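Local coordinates for protein putative immunoglobulin A1 protease (Bacteroides ovatus, PDB 3N6Z) that is a putative immunoglobulin A1 protease of unproven activity, built largely as a parallel beta-solenoid whose short strands stack in successive coils, at residues A[59-64]-A[88-93]; A[136-141]-A[147-152]. All blocks are in the same frame, centred on the assembly; numbering follows the deposited sequence.

Contact 1: A[59-64]-A[88-93]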
loop_
_atom_site.group_PDB
_atom_site.type_symbol
_atom_site.label_atom_id
_atom_site.label_comp_id
_atom_site.label_asym_id
_atom_site.label_seq_id
_atom_site.Cartn_x
_atom_site.Cartn_y
_atom_site.Cartn_z
ATOM N N ARG A 59 -19.092 4.840 -5.339
ATOM C CA ARG A 59 -19.851 3.680 -4.872
ATOM C C ARG A 59 -20.509 2.891 -6.008
ATOM O O ARG A 59 -20.953 1.784 -5.781
ATOM C CB ARG A 59 -20.864 4.103 -3.813
ATOM C CG ARG A 59 -20.164 4.547 -2.526
ATOM C CD ARG A 59 -21.042 5.372 -1.612
ATOM N NE ARG A 59 -22.185 4.582 -1.192
ATOM C CZ ARG A 59 -23.460 4.907 -1.444
ATOM N NH1 ARG A 59 -23.792 6.077 -2.012
ATOM N NH2 ARG A 59 -24.416 4.075 -1.080
ATOM N N ASN A 60 -20.521 3.417 -7.217
ATOM C CA ASN A 60 -21.022 2.692 -8.390
ATOM C C ASN A 60 -19.964 1.825 -9.068
ATOM O O ASN A 60 -20.293 1.039 -9.955
ATOM C CB ASN A 60 -21.681 3.627 -9.428
ATOM C CG ASN A 60 -22.962 4.272 -8.905
ATOM O OD1 ASN A 60 -23.681 3.670 -8.080
ATOM N ND2 ASN A 60 -23.258 5.494 -9.380
HETATM N N MSE A 61 -18.689 1.940 -8.650
HETATM C CA MSE A 61 -17.626 1.150 -9.285
HETATM C C MSE A 61 -17.982 -0.343 -9.253
HETATM O O MSE A 61 -17.775 -1.050 -10.235
HETATM C CB MSE A 61 -16.278 1.363 -8.613
HETATM C CG MSE A 61 -15.728 2.767 -8.763
HETATM SE SE MSE A 61 -14.071 3.009 -7.807
HETATM C CE MSE A 61 -12.975 1.800 -8.893
ATOM N N ARG A 62 -18.433 -0.827 -8.103
ATOM C CA ARG A 62 -18.687 -2.266 -7.962
ATOM C C ARG A 62 -19.717 -2.783 -8.957
ATOM O O ARG A 62 -19.670 -3.950 -9.381
ATOM C CB ARG A 62 -19.128 -2.575 -6.548
ATOM C CG ARG A 62 -20.395 -1.897 -6.113
ATOM C CD ARG A 62 -20.725 -2.569 -4.774
ATOM N NE ARG A 62 -21.024 -1.681 -3.692
ATOM C CZ ARG A 62 -20.763 -1.916 -2.389
ATOM N NH1 ARG A 62 -20.063 -2.996 -1.922
ATOM N NH2 ARG A 62 -21.172 -0.992 -1.536
ATOM N N SER A 63 -20.630 -1.912 -9.384
ATOM C CA SER A 63 -21.747 -2.293 -10.262
ATOM C C SER A 63 -21.312 -2.489 -11.713
ATOM O O SER A 63 -22.050 -3.050 -12.487
ATOM C CB SER A 63 -22.835 -1.220 -10.180
ATOM O OG SER A 63 -23.165 -0.917 -8.809
ATOM N N VAL A 64 -20.132 -1.973 -12.078
ATOM C CA VAL A 64 -19.695 -1.991 -13.488
ATOM C C VAL A 64 -18.411 -2.794 -13.723
ATOM O O VAL A 64 -17.874 -2.843 -14.840
ATOM C CB VAL A 64 -19.561 -0.541 -14.052
ATOM C CG1 VAL A 64 -20.915 0.150 -14.112
ATOM C CG2 VAL A 64 -18.482 0.248 -13.297
ATOM N N GLN A 88 -17.478 -2.384 0.715
ATOM C CA GLN A 88 -16.670 -3.582 0.840
ATOM C C GLN A 88 -15.730 -3.564 -0.372
ATOM O O GLN A 88 -16.018 -2.968 -1.407
ATOM C CB GLN A 88 -17.538 -4.836 0.939
ATOM C CG GLN A 88 -18.428 -4.822 2.198
ATOM C CD GLN A 88 -19.220 -6.099 2.402
ATOM O OE1 GLN A 88 -19.088 -7.052 1.642
ATOM N NE2 GLN A 88 -20.018 -6.129 3.455
ATOM N N SER A 89 -14.575 -4.185 -0.216
ATOM C CA SER A 89 -13.536 -4.074 -1.217
ATOM C C SER A 89 -14.000 -4.503 -2.606
ATOM O O SER A 89 -14.823 -5.422 -2.746
ATOM C CB SER A 89 -12.297 -4.827 -0.796
ATOM O OG SER A 89 -12.508 -6.219 -0.825
ATOM N N LEU A 90 -13.498 -3.829 -3.631
ATOM C CA LEU A 90 -14.010 -4.046 -4.987
ATOM C C LEU A 90 -13.816 -5.460 -5.495
ATOM O O LEU A 90 -14.708 -5.997 -6.154
ATOM C CB LEU A 90 -13.363 -3.032 -5.938
ATOM C CG LEU A 90 -13.774 -1.588 -5.723
ATOM C CD1 LEU A 90 -12.790 -0.604 -6.321
ATOM C CD2 LEU A 90 -15.189 -1.385 -6.298
ATOM N N ASN A 91 -12.648 -6.033 -5.191
ATOM C CA ASN A 91 -12.291 -7.341 -5.756
ATOM C C ASN A 91 -11.787 -8.317 -4.704
ATOM O O ASN A 91 -11.014 -9.215 -5.009
ATOM C CB ASN A 91 -11.258 -7.181 -6.858
ATOM C CG ASN A 91 -11.042 -8.446 -7.683
ATOM O OD1 ASN A 91 -12.013 -9.126 -8.066
ATOM N ND2 ASN A 91 -9.780 -8.762 -7.966
ATOM N N GLY A 92 -12.259 -8.151 -3.466
ATOM C CA GLY A 92 -11.801 -9.034 -2.390
ATOM C C GLY A 92 -12.476 -10.356 -2.215
ATOM O O GLY A 92 -11.977 -11.192 -1.468
ATOM N N SER A 93 -13.592 -10.568 -2.886
ATOM C CA SER A 93 -14.347 -11.811 -2.702
ATOM C C SER A 93 -14.266 -12.767 -3.899
ATOM O O SER A 93 -13.664 -12.454 -4.948
ATOM C CB SER A 93 -15.775 -11.474 -2.331
ATOM O OG SER A 93 -16.454 -10.855 -3.393
HETATM O O HOH W 1 -17.595 -3.820 -3.601
#
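Leu90 lays its two methyl groups against Met61, a selenomethionine, and the two side chains cross at about a right angle. The apolar part of the contact is gathered on Leu90. Its CD1 meets the terminal methyl, with Met61 CE 3.5 Å from Leu90 CD1, and Met61 SE lies behind at 4.1 Å from the same Leu90 CD1. The other branch reaches the backbone of the short helix 61-64: Leu90 CD2 is 3.8 Å from Arg62 N and also touches Met61 CB. Beyond the pair, Met61 packs on Ile52, Phe73 and Phe102 and Leu90 on Ile100, so the contact ties the helix and the loop after strand 79-80 to the hydrophobic interior at the N-terminal end of the solenoid. With an alanine in place of Leu90 both delta methyls go, which would probably open a gap beside the Met61 methyl and leave the Arg62 backbone without its apolar cover.

The polar part lies at the more exposed edge of the contact, through Arg62. With CG between its own N and carbonyl carbon (chi1 61°), the chain bends at chi3 and brings the guanidinium near Gln88. One water bridges the gap: it accepts a weak bond from Arg62 NH1 (3.1 Å) and donates to Gln88 O (2.8 Å). Arg62 NE bonds Tyr13 OH and NH2 bonds Asp86 O, which fixes the rotation of the group. With no direct hydrogen bond between the segments, the contact probably owes most of its hold to the apolar fit, and water mediates the weaker polar link.

Contact 2: A[136-141]-A[147-152]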
loop_
_atom_site.group_PDB
_atom_site.type_symbol
_atom_site.label_atom_id
_atom_site.label_comp_id
_atom_site.label_asym_id
_atom_site.label_seq_id
_atom_site.Cartn_x
_atom_site.Cartn_y
_atom_site.Cartn_z
ATOM N N VAL A 136 -6.491 10.220 2.019
ATOM C CA VAL A 136 -6.292 11.066 3.194
ATOM C C VAL A 136 -7.254 10.656 4.300
ATOM O O VAL A 136 -8.462 10.562 4.080
ATOM C CB VAL A 136 -6.475 12.554 2.839
ATOM C CG1 VAL A 136 -6.496 13.434 4.103
ATOM C CG2 VAL A 136 -5.419 13.010 1.815
ATOM N N ASN A 137 -6.706 10.376 5.483
ATOM C CA ASN A 137 -7.520 9.984 6.653
ATOM C C ASN A 137 -8.391 8.774 6.376
ATOM O O ASN A 137 -9.589 8.747 6.685
ATOM C CB ASN A 137 -8.411 11.132 7.186
ATOM C CG ASN A 137 -9.047 10.783 8.534
ATOM O OD1 ASN A 137 -8.370 10.249 9.426
ATOM N ND2 ASN A 137 -10.360 10.992 8.656
ATOM N N ALA A 138 -7.797 7.758 5.751
ATOM C CA ALA A 138 -8.446 6.483 5.584
ATOM C C ALA A 138 -8.410 5.721 6.899
ATOM O O ALA A 138 -7.505 5.887 7.719
ATOM C CB ALA A 138 -7.755 5.665 4.479
ATOM N N SER A 139 -9.349 4.796 7.063
ATOM C CA SER A 139 -9.324 3.876 8.198
ATOM C C SER A 139 -9.833 2.524 7.750
ATOM O O SER A 139 -11.001 2.380 7.393
ATOM C CB SER A 139 -10.187 4.386 9.349
ATOM O OG SER A 139 -10.213 3.455 10.418
ATOM N N VAL A 140 -8.948 1.534 7.764
ATOM C CA VAL A 140 -9.295 0.161 7.368
ATOM C C VAL A 140 -8.909 -0.770 8.505
ATOM O O VAL A 140 -7.857 -0.618 9.141
ATOM C CB VAL A 140 -8.666 -0.317 6.016
ATOM C CG1 VAL A 140 -9.147 0.594 4.877
ATOM C CG2 VAL A 140 -7.128 -0.403 6.102
ATOM N N SER A 141 -9.757 -1.763 8.762
ATOM C CA SER A 141 -9.551 -2.665 9.891
ATOM C C SER A 141 -10.041 -4.072 9.579
ATOM O O SER A 141 -11.084 -4.227 8.956
ATOM C CB SER A 141 -10.273 -2.122 11.129
ATOM O OG SER A 141 -9.981 -2.914 12.259
ATOM N N ILE A 147 -4.152 -6.744 5.563
ATOM C CA ILE A 147 -4.703 -5.659 4.752
ATOM C C ILE A 147 -3.792 -4.431 4.710
ATOM O O ILE A 147 -2.848 -4.315 5.464
ATOM C CB ILE A 147 -6.108 -5.253 5.209
ATOM C CG1 ILE A 147 -6.089 -4.643 6.629
ATOM C CG2 ILE A 147 -7.126 -6.389 5.068
ATOM C CD1 ILE A 147 -7.398 -4.013 7.059
ATOM N N GLY A 148 -4.095 -3.567 3.755
ATOM C CA GLY A 148 -3.583 -2.222 3.629
ATOM C C GLY A 148 -4.681 -1.294 3.164
ATOM O O GLY A 148 -5.765 -1.737 2.825
ATOM N N ILE A 149 -4.420 0.021 3.167
ATOM C CA ILE A 149 -5.474 0.976 2.794
ATOM C C ILE A 149 -5.895 0.803 1.352
ATOM O O ILE A 149 -7.077 0.746 1.056
ATOM C CB ILE A 149 -5.052 2.447 3.090
ATOM C CG1 ILE A 149 -5.176 2.696 4.595
ATOM C CG2 ILE A 149 -5.898 3.470 2.308
ATOM C CD1 ILE A 149 -4.348 3.877 5.135
ATOM N N ILE A 150 -4.933 0.752 0.432
ATOM C CA ILE A 150 -5.283 0.676 -0.979
ATOM C C ILE A 150 -5.755 -0.728 -1.375
ATOM O O ILE A 150 -6.755 -0.870 -2.090
ATOM C CB ILE A 150 -4.124 1.174 -1.885
ATOM C CG1 ILE A 150 -3.732 2.617 -1.474
ATOM C CG2 ILE A 150 -4.532 1.101 -3.374
ATOM C CD1 ILE A 150 -2.798 3.389 -2.426
ATOM N N THR A 151 -5.102 -1.763 -0.858
ATOM C CA THR A 151 -5.506 -3.125 -1.188
ATOM C C THR A 151 -5.051 -4.108 -0.142
ATOM O O THR A 151 -4.092 -3.847 0.605
ATOM C CB THR A 151 -5.004 -3.513 -2.600
ATOM O OG1 THR A 151 -5.700 -4.658 -3.080
ATOM C CG2 THR A 151 -3.481 -3.750 -2.587
ATOM N N GLY A 152 -5.714 -5.249 -0.117
ATOM C CA GLY A 152 -5.273 -6.395 0.693
ATOM C C GLY A 152 -4.109 -7.066 0.006
ATOM O O GLY A 152 -2.997 -6.990 0.520
#
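Ala138 rests its methyl on the gamma methyl of Ile149, with Ala138 CB 3.6 Å from Ile149 CG2 and with CG1 and CD1 of the same isoleucine beside it. This is interior packing across a parallel beta-solenoid: strand 138-141 and the short, weakly bonded strand 147-148 belong to different sheets of the coil, and Ala138, Val140 and Ile147 are directed inward between them. Val140, next inward-facing residue of its strand, drops CG2 into the angle between Ile147 and Ile149. Modelled here in one of two conformers, Val140 CG2 lies 3.7 Å from Ile147 CD1 and 4.0 Å from Ile149 CG1, and also rests near the Gly148 carbonyl. The Val140 and Ile147 side chains run alongside each other in opposing senses, overlapping along their flanks.

The next coil continues the same interior: Val177 touches both Val140 and Ile149, and Thr173 also packs on Ile149, as does Ala208 from the coil after it. No hydrogen bond crosses between the two segments, whose contact is apolar. Within 147-152 the turn is drawn together by a weak bond of 3.2 Å from Gly148 N to Thr151 O. Ile147 places CG1 between its backbone N and carbonyl carbon (chi1 65°) and then extends (chi2 171°), a course that ends with Ile147 CD1 against the opposing backbone, 3.7 Å from Ser141 C.

Contact 1 closes before contact 2 opens along the chain, and their centres lie about 15 Å apart, with nearest atoms about 7 Å apart and not touching. Both fasten parts of one parallel solenoid. The centre of contact 1 sits about 18 Å from the centre of the chain, where helix 61-64 and the loop before strand 100-105 lie by the first coils. That of contact 2 is about 8 Å from the chain centre, in a later coil, and the contact joins two sheets across the interior. Parallel pairing of strands 100-105 and 125-131 links the coils of the two regions; contact 1 is partly buried, contact 2 largely buried.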